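Local coordinates for hypothetical protein Atu2648 (Agrobacterium tumefaciens str. C58, PDB 1ZCE), which is of unknown function but consists largely of an EVE domain, related to PUA and ASCH domains, and so may bind RNA or modified nucleic acid, at residues A[31-36]-A[72-77]; A[36-41]-A[81-86]. One frame throughout, in Å; residues are numbered along the deposited sequence.

Contact 1 (A[31-36]-A[72-77])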
loop_
_atom_site.group_PDB
_atom_site.type_symbol
_atom_site.label_atom_id
_atom_site.label_comp_id
_atom_site.label_asym_id
_atom_site.label_seq_id
_atom_site.Cartn_x
_atom_site.Cartn_y
_atom_site.Cartn_z
ATOM N N GLY A 31 9.701 -4.753 8.979
ATOM C CA GLY A 31 9.505 -6.164 8.697
ATOM C C GLY A 31 9.622 -6.643 7.266
ATOM O O GLY A 31 9.524 -7.844 7.021
ATOM N N VAL A 32 9.816 -5.737 6.315
ATOM C CA VAL A 32 9.949 -6.154 4.927
ATOM C C VAL A 32 11.329 -6.769 4.732
ATOM O O VAL A 32 12.344 -6.128 4.992
ATOM C CB VAL A 32 9.756 -4.964 3.966
ATOM C CG1 VAL A 32 10.065 -5.388 2.533
ATOM C CG2 VAL A 32 8.327 -4.451 4.067
ATOM N N ARG A 33 11.350 -8.025 4.297
ATOM C CA ARG A 33 12.596 -8.751 4.068
ATOM C C ARG A 33 12.585 -9.344 2.659
ATOM O O ARG A 33 12.926 -10.510 2.441
ATOM C CB ARG A 33 12.758 -9.857 5.116
ATOM C CG ARG A 33 12.778 -9.348 6.558
ATOM C CD ARG A 33 14.011 -8.496 6.847
ATOM N NE ARG A 33 14.072 -8.038 8.237
ATOM C CZ ARG A 33 13.625 -6.859 8.667
ATOM N NH1 ARG A 33 13.081 -5.999 7.817
ATOM N NH2 ARG A 33 13.719 -6.541 9.952
ATOM N N ASN A 34 12.179 -8.510 1.710
ATOM C CA ASN A 34 12.094 -8.867 0.300
ATOM C C ASN A 34 12.769 -7.716 -0.439
ATOM O O ASN A 34 12.397 -6.555 -0.258
ATOM C CB ASN A 34 10.620 -8.997 -0.102
ATOM C CG ASN A 34 10.434 -9.309 -1.575
ATOM O OD1 ASN A 34 10.611 -8.445 -2.434
ATOM N ND2 ASN A 34 10.077 -10.550 -1.875
ATOM N N TYR A 35 13.764 -8.030 -1.263
ATOM C CA TYR A 35 14.495 -6.991 -1.978
ATOM C C TYR A 35 13.635 -6.135 -2.894
ATOM O O TYR A 35 13.758 -4.912 -2.899
ATOM C CB TYR A 35 15.648 -7.609 -2.772
ATOM C CG TYR A 35 16.675 -8.286 -1.895
ATOM C CD1 TYR A 35 16.893 -9.660 -1.974
ATOM C CD2 TYR A 35 17.415 -7.556 -0.971
ATOM C CE1 TYR A 35 17.822 -10.291 -1.152
ATOM C CE2 TYR A 35 18.345 -8.176 -0.143
ATOM C CZ TYR A 35 18.545 -9.544 -0.239
ATOM O OH TYR A 35 19.461 -10.163 0.581
ATOM N N GLN A 36 12.760 -6.764 -3.667
ATOM C CA GLN A 36 11.908 -6.014 -4.578
ATOM C C GLN A 36 10.959 -5.079 -3.835
ATOM O O GLN A 36 10.748 -3.941 -4.255
ATOM C CB GLN A 36 11.113 -6.968 -5.469
ATOM C CG GLN A 36 10.106 -6.264 -6.357
ATOM C CD GLN A 36 10.727 -5.154 -7.181
ATOM O OE1 GLN A 36 10.045 -4.209 -7.576
ATOM N NE2 GLN A 36 12.020 -5.269 -7.456
ATOM N N HIS A 72 14.445 4.755 5.018
ATOM C CA HIS A 72 15.465 4.917 6.043
ATOM C C HIS A 72 15.680 3.545 6.680
ATOM O O HIS A 72 14.847 2.650 6.528
ATOM C CB HIS A 72 14.995 5.915 7.103
ATOM C CG HIS A 72 13.778 5.465 7.847
ATOM N ND1 HIS A 72 12.498 5.843 7.495
ATOM C CD2 HIS A 72 13.642 4.619 8.894
ATOM C CE1 HIS A 72 11.632 5.248 8.293
ATOM N NE2 HIS A 72 12.301 4.497 9.152
ATOM N N PRO A 73 16.797 3.358 7.401
ATOM C CA PRO A 73 17.037 2.057 8.027
ATOM C C PRO A 73 15.838 1.553 8.832
ATOM O O PRO A 73 15.220 2.303 9.584
ATOM C CB PRO A 73 18.258 2.322 8.905
ATOM C CG PRO A 73 19.024 3.312 8.096
ATOM C CD PRO A 73 17.941 4.263 7.613
ATOM N N ASP A 74 15.508 0.277 8.657
ATOM C CA ASP A 74 14.397 -0.356 9.367
ATOM C C ASP A 74 14.812 -0.523 10.832
ATOM O O ASP A 74 15.746 -1.265 11.129
ATOM C CB ASP A 74 14.119 -1.727 8.738
ATOM C CG ASP A 74 12.919 -2.434 9.347
ATOM O OD1 ASP A 74 12.583 -2.158 10.516
ATOM O OD2 ASP A 74 12.323 -3.286 8.651
ATOM N N SER A 75 14.110 0.147 11.742
ATOM C CA SER A 75 14.436 0.089 13.166
ATOM C C SER A 75 14.417 -1.317 13.755
ATOM O O SER A 75 14.935 -1.537 14.851
ATOM C CB SER A 75 13.474 0.970 13.961
ATOM O OG SER A 75 12.175 0.405 13.980
ATOM N N THR A 76 13.818 -2.264 13.043
ATOM C CA THR A 76 13.743 -3.638 13.528
ATOM C C THR A 76 14.812 -4.527 12.900
ATOM O O THR A 76 14.885 -5.717 13.198
ATOM C CB THR A 76 12.362 -4.268 13.232
ATOM O OG1 THR A 76 12.202 -4.441 11.818
ATOM C CG2 THR A 76 11.244 -3.379 13.764
ATOM N N ALA A 77 15.639 -3.947 12.035
ATOM C CA ALA A 77 16.694 -4.702 11.366
ATOM C C ALA A 77 18.013 -4.608 12.122
ATOM O O ALA A 77 19.080 -4.824 11.552
ATOM C CB ALA A 77 16.874 -4.198 9.942
HETATM O O HOH W 1 10.751 -2.984 6.323
HETATM O O HOH W 2 15.274 -8.050 11.860
#
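A single carboxylate oxygen, Asp74 OD2, accepts from the backbone amide of Gly31, the guanidinium of Arg33 and a water that also binds Val32 N. The other oxygen, Asp74 OD1, closes an Asx turn within the type I beta turn from Asp74 to Ala77, at the end of strand 60-73 of this EVE domain. Gly31 N donates to Asp74 OD2 over 3.0 Å and meets the syn lone pair. Arg33 NH1 makes a salt bridge to the same Asp74 OD2 at 2.9 Å. That bond is nearly straight (172°), yet it arrives from above the carboxylate plane. The two flat groups are steeply turned, with their planes 79° apart. The Arg33-Asp74 salt bridge probably favours the charged forms of both. Asp74 CG lies anti to the backbone N (chi1 -176°), which places OD2 beside Gly31 N and Arg33 NH1.

Asp74 OD1 accepts from Thr76 N at 2.8 Å and from Thr76 OG1 at 2.7 Å, both from one face. With both oxygens held, the carboxylate should have little freedom to rotate. Thr76 OG1 donates its hydrogen bond to Asp74 OD1 and accepts one from Arg33 NH2 at 3.2 Å, with the oxygen slightly tilted from the guanidinium plane. Ala77 CB lies over one guanidinium face, and Trp83 adds a cation-pi contact. Arg33 NH1 also donates to Val32 O at 2.9 Å, so this nitrogen has two acceptors. A second water accepts from Arg33 NH2 and donates to Thr76 O at 2.7 Å.

Contact 2 (A[36-41]-A[81-86])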
loop_
_atom_site.group_PDB
_atom_site.type_symbol
_atom_site.label_atom_id
_atom_site.label_comp_id
_atom_site.label_asym_id
_atom_site.label_seq_id
_atom_site.Cartn_x
_atom_site.Cartn_y
_atom_site.Cartn_z
ATOM N N GLN A 36 12.760 -6.764 -3.667
ATOM C CA GLN A 36 11.908 -6.014 -4.578
ATOM C C GLN A 36 10.959 -5.079 -3.835
ATOM O O GLN A 36 10.748 -3.941 -4.255
ATOM C CB GLN A 36 11.113 -6.968 -5.469
ATOM C CG GLN A 36 10.106 -6.264 -6.357
ATOM C CD GLN A 36 10.727 -5.154 -7.181
ATOM O OE1 GLN A 36 10.045 -4.209 -7.576
ATOM N NE2 GLN A 36 12.020 -5.269 -7.456
ATOM N N ALA A 37 10.378 -5.564 -2.742
ATOM C CA ALA A 37 9.464 -4.746 -1.946
ATOM C C ALA A 37 10.235 -3.565 -1.350
ATOM O O ALA A 37 9.748 -2.430 -1.338
ATOM C CB ALA A 37 8.837 -5.583 -0.840
ATOM N N ARG A 38 11.436 -3.847 -0.855
ATOM C CA ARG A 38 12.298 -2.820 -0.287
ATOM C C ARG A 38 12.620 -1.783 -1.359
ATOM O O ARG A 38 12.561 -0.580 -1.114
ATOM C CB ARG A 38 13.602 -3.443 0.209
ATOM C CG ARG A 38 14.612 -2.434 0.733
ATOM C CD ARG A 38 16.021 -3.014 0.730
ATOM N NE ARG A 38 16.504 -3.241 -0.629
ATOM C CZ ARG A 38 17.684 -3.773 -0.926
ATOM N NH1 ARG A 38 18.512 -4.141 0.042
ATOM N NH2 ARG A 38 18.035 -3.928 -2.193
ATOM N N ASN A 39 12.967 -2.259 -2.550
ATOM C CA ASN A 39 13.310 -1.365 -3.643
ATOM C C ASN A 39 12.112 -0.537 -4.077
ATOM O O ASN A 39 12.274 0.601 -4.511
ATOM C CB ASN A 39 13.890 -2.155 -4.819
ATOM C CG ASN A 39 15.237 -2.790 -4.487
ATOM O OD1 ASN A 39 15.878 -2.441 -3.491
ATOM N ND2 ASN A 39 15.676 -3.720 -5.331
ATOM N N ASN A 40 10.913 -1.098 -3.965
ATOM C CA ASN A 40 9.719 -0.343 -4.318
ATOM C C ASN A 40 9.591 0.813 -3.325
ATOM O O ASN A 40 9.258 1.936 -3.705
ATOM C CB ASN A 40 8.479 -1.246 -4.284
ATOM C CG ASN A 40 8.374 -2.146 -5.516
ATOM O OD1 ASN A 40 7.662 -3.153 -5.517
ATOM N ND2 ASN A 40 9.081 -1.776 -6.574
HETATM N N MSE A 41 9.870 0.550 -2.055
HETATM C CA MSE A 41 9.796 1.619 -1.071
HETATM C C MSE A 41 10.857 2.683 -1.353
HETATM O O MSE A 41 10.602 3.874 -1.181
HETATM C CB MSE A 41 9.930 1.068 0.352
HETATM C CG MSE A 41 8.690 0.296 0.791
HETATM SE SE MSE A 41 8.638 -0.206 2.675
HETATM C CE MSE A 41 10.101 -1.489 2.631
ATOM N N LEU A 81 22.160 -3.143 7.117
ATOM C CA LEU A 81 22.423 -2.205 6.034
ATOM C C LEU A 81 21.506 -2.380 4.828
ATOM O O LEU A 81 21.178 -1.408 4.146
ATOM C CB LEU A 81 23.886 -2.333 5.596
ATOM C CG LEU A 81 24.602 -1.077 5.096
ATOM C CD1 LEU A 81 26.072 -1.394 4.873
ATOM C CD2 LEU A 81 23.961 -0.579 3.815
ATOM N N LYS A 82 21.076 -3.605 4.559
ATOM C CA LYS A 82 20.222 -3.814 3.402
ATOM C C LYS A 82 18.721 -3.732 3.645
ATOM O O LYS A 82 17.950 -3.844 2.700
ATOM C CB LYS A 82 20.569 -5.138 2.719
ATOM C CG LYS A 82 20.536 -6.341 3.627
ATOM C CD LYS A 82 20.939 -7.586 2.871
ATOM C CE LYS A 82 20.996 -8.780 3.794
ATOM N NZ LYS A 82 21.339 -10.034 3.066
ATOM N N TRP A 83 18.293 -3.526 4.886
ATOM C CA TRP A 83 16.863 -3.424 5.148
ATOM C C TRP A 83 16.443 -2.017 5.559
ATOM O O TRP A 83 16.783 -1.540 6.643
ATOM C CB TRP A 83 16.439 -4.430 6.224
ATOM C CG TRP A 83 16.646 -5.866 5.815
ATOM C CD1 TRP A 83 17.239 -6.849 6.557
ATOM C CD2 TRP A 83 16.263 -6.479 4.574
ATOM N NE1 TRP A 83 17.253 -8.028 5.858
ATOM C CE2 TRP A 83 16.661 -7.832 4.638
ATOM C CE3 TRP A 83 15.626 -6.018 3.414
ATOM C CZ2 TRP A 83 16.441 -8.729 3.589
ATOM C CZ3 TRP A 83 15.408 -6.913 2.369
ATOM C CH2 TRP A 83 15.817 -8.251 2.466
ATOM N N ASP A 84 15.726 -1.345 4.664
ATOM C CA ASP A 84 15.219 -0.009 4.940
ATOM C C ASP A 84 13.747 0.071 4.528
ATOM O O ASP A 84 13.242 -0.807 3.828
ATOM C CB ASP A 84 16.072 1.087 4.255
ATOM C CG ASP A 84 16.502 0.731 2.839
ATOM O OD1 ASP A 84 15.634 0.571 1.958
ATOM O OD2 ASP A 84 17.724 0.626 2.599
ATOM N N CYS A 85 13.062 1.118 4.974
ATOM C CA CYS A 85 11.644 1.264 4.681
ATOM C C CYS A 85 11.146 2.695 4.830
ATOM O O CYS A 85 11.833 3.564 5.385
ATOM C CB CYS A 85 10.849 0.371 5.637
ATOM S SG CYS A 85 11.214 0.726 7.404
ATOM N N VAL A 86 9.943 2.932 4.312
ATOM C CA VAL A 86 9.308 4.235 4.431
ATOM C C VAL A 86 8.361 4.180 5.627
ATOM O O VAL A 86 8.233 3.152 6.298
ATOM C CB VAL A 86 8.449 4.591 3.177
ATOM C CG1 VAL A 86 9.341 4.772 1.964
ATOM C CG2 VAL A 86 7.415 3.501 2.913
HETATM O O HOH W 3 13.055 1.111 1.397
#
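Selenomethionine Met41 lies across Cys85 and Val86, where helix 35-42 packs on the start of strand 84-99. The short segments of helix and strand run at 49° to each other. Met41 CB sits 4.1 Å from Val86 CG1. Next along the chain, Met41 CG lies 4.0 Å from Val86 CG2. Met41 SE then passes 3.7 Å from Cys85 CB. The chain bends at its last torsion (chi3 -68°), which brings Met41 CE to 3.6 Å from Cys85 CB. Met41 CE also lies 3.4 Å from Asp84 O. Val32, Ser71 and Val122 touch this side chain too.

One helical turn earlier, the aliphatic stem of Arg38 lies by Asp84 and Trp83. Arg38 CG is 3.4 Å from Asp84 OD1, and Arg38 CD lies oblique to the Trp83 ring. Arg38 NH1 is modelled as donating to Lys82 O, but that oxygen sits too close to a neighbour, so the bond is doubtful. Arg38 NE and NH2 both grip Asn39 OD1, side-on, which should limit rotation of the guanidinium. Asp84 OD2 has its salt bridge with Arg42 instead. The chemistry is therefore split: Met41 makes mostly nonpolar contacts at the buried end, where Val86 N has no hydrogen-bond partner, and Arg38 lies at the more exposed end.

Overall arrangement
The two contacts are neighbours, with centres about 5 Å apart. Their segments alternate along the chain: 31-36, 36-41, 72-77, 81-86. Gln36 belongs to both, and both use helix 35-42. Contact 1 takes the loop leading into that helix; contact 2 takes the helix itself. The partner segments lie at the end of strand 60-73 and the start of strand 84-99, which are consecutive strands and antiparallel neighbours in the mixed sheet. Backbone pairs His72 with Cys85 and Asp74 with Trp83 join the contacts directly. Helix 35-42 and the loop before it thus pack against the end of strand 60-73, the turn after it and the start of strand 84-99, within the EVE domain.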